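PDB 3P51: polyketide cyclase / dehydrase and lipid transport from Nitrosospira multiformis, which is of unknown function but has the Bet v 1-like (START-type) fold and, like its relatives, probably binds a lipid or other hydrophobic small molecule in an internal cavity. Local coordinates for residues Met76-Gly79 with Ser84-Glu87; Tyr89-Asn94 with Thr127-Leu132; Arg16-Ile21 with Ile63-Ile68. All coordinates share one frame; numbering follows the deposited sequence.

Contact 1. Residues Met76-Gly79 with Ser84-Glu87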
loop_
_atom_site.group_PDB
_atom_site.type_symbol
_atom_site.label_atom_id
_atom_site.label_comp_id
_atom_site.label_asym_id
_atom_site.label_seq_id
_atom_site.Cartn_x
_atom_site.Cartn_y
_atom_site.Cartn_z
HETATM N N MSE A 76 15.999 8.975 9.114
HETATM C CA MSE A 76 16.884 9.994 9.657
HETATM C C MSE A 76 17.691 9.375 10.798
HETATM O O MSE A 76 17.163 9.131 11.882
HETATM C CB MSE A 76 16.094 11.191 10.172
HETATM C CG MSE A 76 16.982 12.355 10.545
HETATM SE SE MSE A 76 16.144 13.498 11.890
HETATM C CE MSE A 76 14.676 14.151 10.764
ATOM N N ASP A 77 18.971 9.124 10.549
ATOM C CA ASP A 77 19.826 8.427 11.508
ATOM C C ASP A 77 20.420 9.365 12.571
ATOM O O ASP A 77 20.686 8.954 13.703
ATOM C CB ASP A 77 20.942 7.690 10.762
ATOM C CG ASP A 77 20.422 6.882 9.562
ATOM O OD1 ASP A 77 19.309 6.317 9.644
ATOM O OD2 ASP A 77 21.136 6.813 8.539
ATOM N N GLU A 78 20.660 10.615 12.197
ATOM C CA GLU A 78 21.090 11.616 13.161
ATOM C C GLU A 78 20.444 12.939 12.798
ATOM O O GLU A 78 20.132 13.183 11.637
ATOM C CB GLU A 78 22.616 11.788 13.171
ATOM C CG GLU A 78 23.428 10.508 13.279
ATOM C CD GLU A 78 23.650 10.036 14.703
ATOM O OE1 GLU A 78 23.095 10.642 15.663
ATOM O OE2 GLU A 78 24.394 9.042 14.854
ATOM N N GLY A 79 20.256 13.799 13.793
ATOM C CA GLY A 79 19.716 15.119 13.545
ATOM C C GLY A 79 19.895 15.999 14.760
ATOM O O GLY A 79 20.198 15.504 15.837
ATOM N N SER A 84 17.310 14.508 17.545
ATOM C CA SER A 84 18.562 13.779 17.694
ATOM C C SER A 84 18.268 12.319 18.025
ATOM O O SER A 84 17.163 11.983 18.460
ATOM C CB SER A 84 19.416 14.393 18.807
ATOM O OG SER A 84 18.930 14.011 20.085
ATOM N N SER A 85 19.264 11.457 17.849
ATOM C CA SER A 85 19.066 10.029 18.069
ATOM C C SER A 85 18.924 9.698 19.547
ATOM O O SER A 85 18.549 8.579 19.901
ATOM C CB SER A 85 20.179 9.193 17.420
ATOM O OG SER A 85 21.462 9.672 17.762
ATOM N N GLY A 86 19.210 10.679 20.400
ATOM C CA GLY A 86 19.044 10.515 21.831
ATOM C C GLY A 86 17.607 10.751 22.253
ATOM O O GLY A 86 17.185 10.300 23.309
ATOM N N GLU A 87 16.836 11.446 21.422
ATOM C CA GLU A 87 15.454 11.739 21.796
ATOM C C GLU A 87 14.367 11.057 20.948
ATOM O O GLU A 87 13.243 10.892 21.417
ATOM C CB GLU A 87 15.220 13.248 21.914
ATOM C CG GLU A 87 15.675 14.049 20.724
ATOM C CD GLU A 87 16.257 15.392 21.120
ATOM O OE1 GLU A 87 15.868 15.938 22.174
ATOM O OE2 GLU A 87 17.113 15.903 20.370
HETATM O O HOH W 1 21.394 12.501 16.527
#
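The hydroxyl of S85 and the carboxylate of E78 bridge the two arms of the loop that joins strands 71-78 and 88-100 of the Bet v 1-like sheet. S85 OG donates to E78 OE1 at 2.8 Å, meeting that oxygen from above the carboxylate plane, 37° out of it. E78 reaches S85 by a side chain bent at its second torsion (chi2 -86°), which turns the carboxylate back toward the opposite arm. Water 1 bridges the arms: it donates to E78 OE1 and accepts from the backbone N of both G79 and S85, so E78 OE1 is held by two partners. Further along the loop G79 and S84 come closest, their CA atoms 4.5 Å apart, and S84 CA makes a CA-H...O contact with G79 O.

Beyond this shell, D77 and E78 form a classic beta bulge opposite L59. D77 turns away from the contact, its OD2 tied to R51 and T61. On the other arm the backbone N of E87 bonds to S84 O, closing a turn. E87 OE2 takes S84 N on its anti lone pair, is also bonded by S81 OG, and is met from above the carboxylate plane by S84 OG at 2.6 Å.

Contact 2. Residues Tyr89-Asn94 with Thr127-Leu132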
loop_
_atom_site.group_PDB
_atom_site.type_symbol
_atom_site.label_atom_id
_atom_site.label_comp_id
_atom_site.label_asym_id
_atom_site.label_seq_id
_atom_site.Cartn_x
_atom_site.Cartn_y
_atom_site.Cartn_z
ATOM N N TYR A 89 13.596 7.699 17.835
ATOM C CA TYR A 89 14.114 6.564 17.075
ATOM C C TYR A 89 13.154 6.133 15.969
ATOM O O TYR A 89 11.978 6.519 15.966
ATOM C CB TYR A 89 14.501 5.380 17.976
ATOM C CG TYR A 89 13.388 4.763 18.799
ATOM C CD1 TYR A 89 12.734 3.607 18.370
ATOM C CD2 TYR A 89 13.026 5.298 20.034
ATOM C CE1 TYR A 89 11.729 3.017 19.138
ATOM C CE2 TYR A 89 12.023 4.716 20.811
ATOM C CZ TYR A 89 11.380 3.579 20.359
ATOM O OH TYR A 89 10.382 3.012 21.125
ATOM N N ASN A 90 13.672 5.355 15.022
ATOM C CA ASN A 90 12.881 4.877 13.894
ATOM C C ASN A 90 12.189 5.999 13.138
ATOM O O ASN A 90 11.018 5.874 12.786
ATOM C CB ASN A 90 11.832 3.863 14.360
ATOM C CG ASN A 90 12.453 2.605 14.934
ATOM O OD1 ASN A 90 13.641 2.338 14.731
ATOM N ND2 ASN A 90 11.650 1.815 15.650
ATOM N N TYR A 91 12.901 7.091 12.883
ATOM C CA TYR A 91 12.351 8.143 12.046
ATOM C C TYR A 91 12.337 7.698 10.590
ATOM O O TYR A 91 13.363 7.298 10.054
ATOM C CB TYR A 91 13.148 9.447 12.148
ATOM C CG TYR A 91 12.425 10.568 11.443
ATOM C CD1 TYR A 91 11.704 11.517 12.163
ATOM C CD2 TYR A 91 12.406 10.643 10.052
ATOM C CE1 TYR A 91 11.015 12.523 11.513
ATOM C CE2 TYR A 91 11.713 11.650 9.389
ATOM C CZ TYR A 91 11.019 12.582 10.134
ATOM O OH TYR A 91 10.332 13.577 9.499
ATOM N N VAL A 92 11.169 7.774 9.958
ATOM C CA VAL A 92 11.040 7.483 8.525
ATOM C C VAL A 92 10.367 8.657 7.834
ATOM O O VAL A 92 9.325 9.135 8.289
ATOM C CB VAL A 92 10.203 6.226 8.259
ATOM C CG1 VAL A 92 9.898 6.091 6.741
ATOM C CG2 VAL A 92 10.910 4.978 8.803
ATOM N N GLY A 93 10.978 9.143 6.760
ATOM C CA GLY A 93 10.398 10.210 5.959
ATOM C C GLY A 93 9.944 9.596 4.650
ATOM O O GLY A 93 10.554 8.631 4.190
ATOM N N ASN A 94 8.873 10.132 4.066
ATOM C CA ASN A 94 8.233 9.510 2.904
ATOM C C ASN A 94 7.744 10.631 2.003
ATOM O O ASN A 94 6.785 11.317 2.335
ATOM C CB ASN A 94 7.067 8.627 3.379
ATOM C CG ASN A 94 6.384 7.855 2.242
ATOM O OD1 ASN A 94 6.456 8.227 1.079
ATOM N ND2 ASN A 94 5.699 6.780 2.600
ATOM N N THR A 127 7.446 22.430 10.705
ATOM C CA THR A 127 8.114 23.634 10.238
ATOM C C THR A 127 9.120 23.325 9.141
ATOM O O THR A 127 9.160 24.006 8.118
ATOM C CB THR A 127 8.803 24.370 11.396
ATOM O OG1 THR A 127 7.804 24.984 12.218
ATOM C CG2 THR A 127 9.754 25.438 10.867
ATOM N N VAL A 128 9.934 22.298 9.358
ATOM C CA VAL A 128 10.887 21.850 8.347
ATOM C C VAL A 128 10.196 21.449 7.039
ATOM O O VAL A 128 10.501 21.990 5.973
ATOM C CB VAL A 128 11.756 20.688 8.877
ATOM C CG1 VAL A 128 12.422 19.930 7.723
ATOM C CG2 VAL A 128 12.802 21.220 9.870
ATOM N N TYR A 129 9.259 20.508 7.112
ATOM C CA TYR A 129 8.577 20.067 5.896
ATOM C C TYR A 129 7.836 21.179 5.160
ATOM O O TYR A 129 7.831 21.211 3.944
ATOM C CB TYR A 129 7.654 18.886 6.187
ATOM C CG TYR A 129 8.439 17.621 6.424
ATOM C CD1 TYR A 129 9.565 17.342 5.664
ATOM C CD2 TYR A 129 8.086 16.730 7.427
ATOM C CE1 TYR A 129 10.307 16.191 5.875
ATOM C CE2 TYR A 129 8.818 15.575 7.643
ATOM C CZ TYR A 129 9.927 15.312 6.865
ATOM O OH TYR A 129 10.664 14.168 7.071
ATOM N N ARG A 130 7.224 22.103 5.891
ATOM C CA ARG A 130 6.495 23.183 5.235
ATOM C C ARG A 130 7.455 24.093 4.473
ATOM O O ARG A 130 7.138 24.576 3.392
ATOM C CB ARG A 130 5.651 23.962 6.250
ATOM C CG ARG A 130 4.420 23.187 6.687
ATOM C CD ARG A 130 3.842 23.668 8.003
ATOM N NE ARG A 130 2.785 22.766 8.471
ATOM C CZ ARG A 130 2.170 22.885 9.645
ATOM N NH1 ARG A 130 2.514 23.869 10.480
ATOM N NH2 ARG A 130 1.218 22.019 9.990
ATOM N N SER A 131 8.644 24.295 5.029
ATOM C CA SER A 131 9.661 25.102 4.360
ATOM C C SER A 131 10.189 24.428 3.101
ATOM O O SER A 131 10.327 25.067 2.064
ATOM C CB SER A 131 10.824 25.411 5.310
ATOM O OG SER A 131 11.916 25.956 4.590
ATOM N N LEU A 132 10.493 23.136 3.193
ATOM C CA LEU A 132 10.979 22.389 2.036
ATOM C C LEU A 132 9.943 22.399 0.907
ATOM O O LEU A 132 10.268 22.660 -0.253
ATOM C CB LEU A 132 11.319 20.946 2.423
ATOM C CG LEU A 132 12.384 20.732 3.510
ATOM C CD1 LEU A 132 12.487 19.261 3.875
ATOM C CD2 LEU A 132 13.737 21.260 3.071
#
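Y91 from strand 88-100 and Y129 from helix 120-139 reach for each other from opposite directions and join through their phenol oxygens. The bond from Y91 OH to Y129 OH is short, 2.5 Å, and either hydroxyl could be the donor. Each oxygen lies at the edge of the other's ring, near its plane, so the two residues meet through their polar ends and their ring faces do not overlap; CZ of Y91 and CZ of Y129 are still 4.4 Å apart. Y91 is put there by a first torsion that sets CG anti to the backbone N (chi1 -171°), which sends the ring off the strand toward the helix.

This is the tight part. Y91 OH also comes to 3.1 Å of Y129 CE2, and Y129 OH takes a second hydrogen-bond partner in Y74 OH on the adjoining strand, so three tyrosine hydroxyls run in series, with Y91 and Y129 buried. G93 adds only a light touch, its CA 4.1 Å from Y129 OH, and the backbones stay well apart, with 10.0 Å between the CA atoms of G93 and Y129. The loose, solvent side lies toward Y89, which packs on T119 of the second subunit, and toward R130, whose NE bonds to N6 OD1.

A long C-terminal helix laid over a curved antiparallel sheet is the hallmark of the Bet v 1-like fold, whose ligand cavity in relatives lies between the two. Here the ring of W114 meets that of Y91, while W110 packs on Y129; both tryptophans stand on strand 105-116. Strand 3-10 adds V4 and N6 against Y129, and strand 71-78 flanks segment 89-94 on its other edge.

Contact 3. Residues Arg16-Ile21 with Ile63-Ile68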
loop_
_atom_site.group_PDB
_atom_site.type_symbol
_atom_site.label_atom_id
_atom_site.label_comp_id
_atom_site.label_asym_id
_atom_site.label_seq_id
_atom_site.Cartn_x
_atom_site.Cartn_y
_atom_site.Cartn_z
ATOM N N ARG A 16 7.975 16.859 -14.696
ATOM C CA ARG A 16 8.923 17.933 -14.425
ATOM C C ARG A 16 9.274 18.016 -12.943
ATOM O O ARG A 16 10.447 18.180 -12.565
ATOM C CB ARG A 16 8.339 19.261 -14.903
ATOM C CG ARG A 16 9.315 20.412 -14.919
ATOM C CD ARG A 16 9.029 21.306 -16.110
ATOM N NE ARG A 16 9.779 22.555 -16.046
ATOM C CZ ARG A 16 9.289 23.694 -15.567
ATOM N NH1 ARG A 16 8.045 23.744 -15.106
ATOM N NH2 ARG A 16 10.043 24.786 -15.550
ATOM N N VAL A 17 8.261 17.918 -12.091
ATOM C CA VAL A 17 8.517 17.959 -10.657
ATOM C C VAL A 17 9.383 16.775 -10.253
ATOM O O VAL A 17 10.351 16.933 -9.518
ATOM C CB VAL A 17 7.226 17.957 -9.828
ATOM C CG1 VAL A 17 7.575 18.068 -8.362
ATOM C CG2 VAL A 17 6.320 19.122 -10.238
ATOM N N TRP A 18 9.041 15.585 -10.739
ATOM C CA TRP A 18 9.833 14.399 -10.415
ATOM C C TRP A 18 11.276 14.579 -10.882
ATOM O O TRP A 18 12.215 14.302 -10.144
ATOM C CB TRP A 18 9.209 13.136 -11.033
ATOM C CG TRP A 18 9.919 11.841 -10.659
ATOM C CD1 TRP A 18 10.478 10.933 -11.523
ATOM C CD2 TRP A 18 10.155 11.327 -9.337
ATOM N NE1 TRP A 18 11.035 9.890 -10.819
ATOM C CE2 TRP A 18 10.846 10.100 -9.481
ATOM C CE3 TRP A 18 9.836 11.774 -8.050
ATOM C CZ2 TRP A 18 11.233 9.316 -8.381
ATOM C CZ3 TRP A 18 10.231 10.993 -6.943
ATOM C CH2 TRP A 18 10.920 9.782 -7.126
ATOM N N SER A 19 11.455 15.050 -12.114
ATOM C CA SER A 19 12.799 15.213 -12.652
ATOM C C SER A 19 13.658 16.065 -11.723
ATOM O O SER A 19 14.871 15.870 -11.608
ATOM C CB SER A 19 12.752 15.822 -14.057
ATOM O OG SER A 19 14.050 16.224 -14.447
ATOM N N ARG A 20 13.016 17.012 -11.053
ATOM C CA ARG A 20 13.715 17.939 -10.176
ATOM C C ARG A 20 14.086 17.333 -8.806
ATOM O O ARG A 20 15.162 17.612 -8.282
ATOM C CB ARG A 20 12.860 19.198 -9.983
ATOM C CG ARG A 20 13.519 20.298 -9.142
ATOM C CD ARG A 20 14.656 20.973 -9.902
ATOM N NE ARG A 20 15.083 22.218 -9.257
ATOM C CZ ARG A 20 16.255 22.401 -8.653
ATOM N NH1 ARG A 20 17.144 21.416 -8.610
ATOM N NH2 ARG A 20 16.544 23.580 -8.104
ATOM N N ILE A 21 13.207 16.507 -8.232
ATOM C CA ILE A 21 13.406 16.026 -6.856
ATOM C C ILE A 21 13.870 14.575 -6.747
ATOM O O ILE A 21 14.117 14.092 -5.654
ATOM C CB ILE A 21 12.113 16.137 -6.034
ATOM C CG1 ILE A 21 11.038 15.202 -6.597
ATOM C CG2 ILE A 21 11.619 17.579 -6.009
ATOM C CD1 ILE A 21 10.007 14.776 -5.582
ATOM N N ILE A 63 16.012 4.262 2.223
ATOM C CA ILE A 63 15.549 2.926 2.603
ATOM C C ILE A 63 14.550 2.346 1.599
ATOM O O ILE A 63 14.256 1.147 1.622
ATOM C CB ILE A 63 14.934 2.927 4.013
ATOM C CG1 ILE A 63 13.641 3.754 4.030
ATOM C CG2 ILE A 63 15.952 3.479 5.052
ATOM C CD1 ILE A 63 13.000 3.867 5.419
ATOM N N ALA A 64 14.013 3.201 0.729
ATOM C CA ALA A 64 13.159 2.733 -0.353
ATOM C C ALA A 64 13.068 3.811 -1.426
ATOM O O ALA A 64 13.085 5.010 -1.125
ATOM C CB ALA A 64 11.758 2.353 0.161
ATOM N N TYR A 65 12.981 3.369 -2.676
ATOM C CA TYR A 65 12.883 4.270 -3.820
ATOM C C TYR A 65 11.970 3.625 -4.861
ATOM O O TYR A 65 12.089 2.430 -5.155
ATOM C CB TYR A 65 14.270 4.514 -4.416
ATOM C CG TYR A 65 14.342 5.610 -5.455
ATOM C CD1 TYR A 65 14.892 6.847 -5.147
ATOM C CD2 TYR A 65 13.873 5.404 -6.743
ATOM C CE1 TYR A 65 14.974 7.859 -6.107
ATOM C CE2 TYR A 65 13.949 6.406 -7.712
ATOM C CZ TYR A 65 14.502 7.634 -7.379
ATOM O OH TYR A 65 14.585 8.636 -8.326
ATOM N N SER A 66 11.043 4.410 -5.393
ATOM C CA SER A 66 10.134 3.930 -6.418
ATOM C C SER A 66 10.062 4.908 -7.589
ATOM O O SER A 66 9.568 6.034 -7.454
ATOM C CB SER A 66 8.740 3.692 -5.846
ATOM O OG SER A 66 7.886 3.137 -6.845
ATOM N N GLU A 67 10.575 4.481 -8.737
ATOM C CA GLU A 67 10.470 5.281 -9.940
ATOM C C GLU A 67 9.017 5.233 -10.414
ATOM O O GLU A 67 8.460 6.246 -10.844
ATOM C CB GLU A 67 11.403 4.734 -11.026
ATOM C CG GLU A 67 11.219 5.384 -12.391
ATOM C CD GLU A 67 11.678 6.837 -12.408
ATOM O OE1 GLU A 67 12.401 7.256 -11.476
ATOM O OE2 GLU A 67 11.315 7.560 -13.358
ATOM N N ILE A 68 8.405 4.051 -10.332
ATOM C CA ILE A 68 7.049 3.884 -10.841
ATOM C C ILE A 68 6.033 4.662 -10.007
ATOM O O ILE A 68 5.117 5.257 -10.559
ATOM C CB ILE A 68 6.649 2.400 -10.970
ATOM C CG1 ILE A 68 5.244 2.266 -11.571
ATOM C CG2 ILE A 68 6.746 1.687 -9.636
ATOM C CD1 ILE A 68 4.759 0.822 -11.678
#
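W18 projects from helix 14-21 with its indole against the ring of Y65 at CZ2 and bonded to the carboxylate of E67 at NE1. The six-membered ring of the indole carries the packing: W18 CZ2 lies 3.4 Å from Y65 OH and 3.8 Å from Y65 CZ. The six-membered ring of W18 and the ring of Y65 come from opposite directions and are inclined by 52°, an oblique pairing with centroids 5.8 Å apart. W18 CZ2 also reaches S66 O, at 3.8 Å.

The polar part is a nearly straight hydrogen bond from W18 NE1 to E67 OE1, 3.0 Å long with an angle of 163° at the hydrogen. The acceptor lies almost exactly in the indole plane, yet the donor stands well above the plane of the carboxylate. E67 begins by pointing away from the helix, and the bend at its second torsion (chi2 69°) brings the carboxylate back to the N-H edge of the indole. The buried N-H of W18 is thereby satisfied, which helps to set the rotation of the indole.

Y65 OH finds its hydrogen-bond partner in R22 O, just past the end of segment 16-21, so the tyrosine also ties strand 58-66 to the end of the helix. In this Bet v 1-like fold the short helix packs against the sheet, with I72 of strand 71-78 and L97 of strand 88-100 against W18. Beyond the chain, A64, Y65 and S66 pair in an antiparallel ladder with a strand of the third subunit, which carries the sheet across the interface.

Contacts 2 and 3 are buried and join the sheet to its two helices, 120-139 and 14-21, whereas contact 1 lies at the surface, where a strand end turns into a loop, on the far side of the chain's centre from contact 3. Chemistry follows place: the surface contact is built from serine, carboxylate and water, contact 2 from paired phenol hydroxyls, and contact 3 from an indole held by a tyrosine and a glutamate. All three draw on the same antiparallel sheet. Contacts 1 and 2 meet where M76 N approaches Y91 O at 3.3 Å, probably a hydrogen bond between neighbouring strands. Contacts 2 and 3 touch by packing, V92 CG1 against I63 CD1 at 4.0 Å.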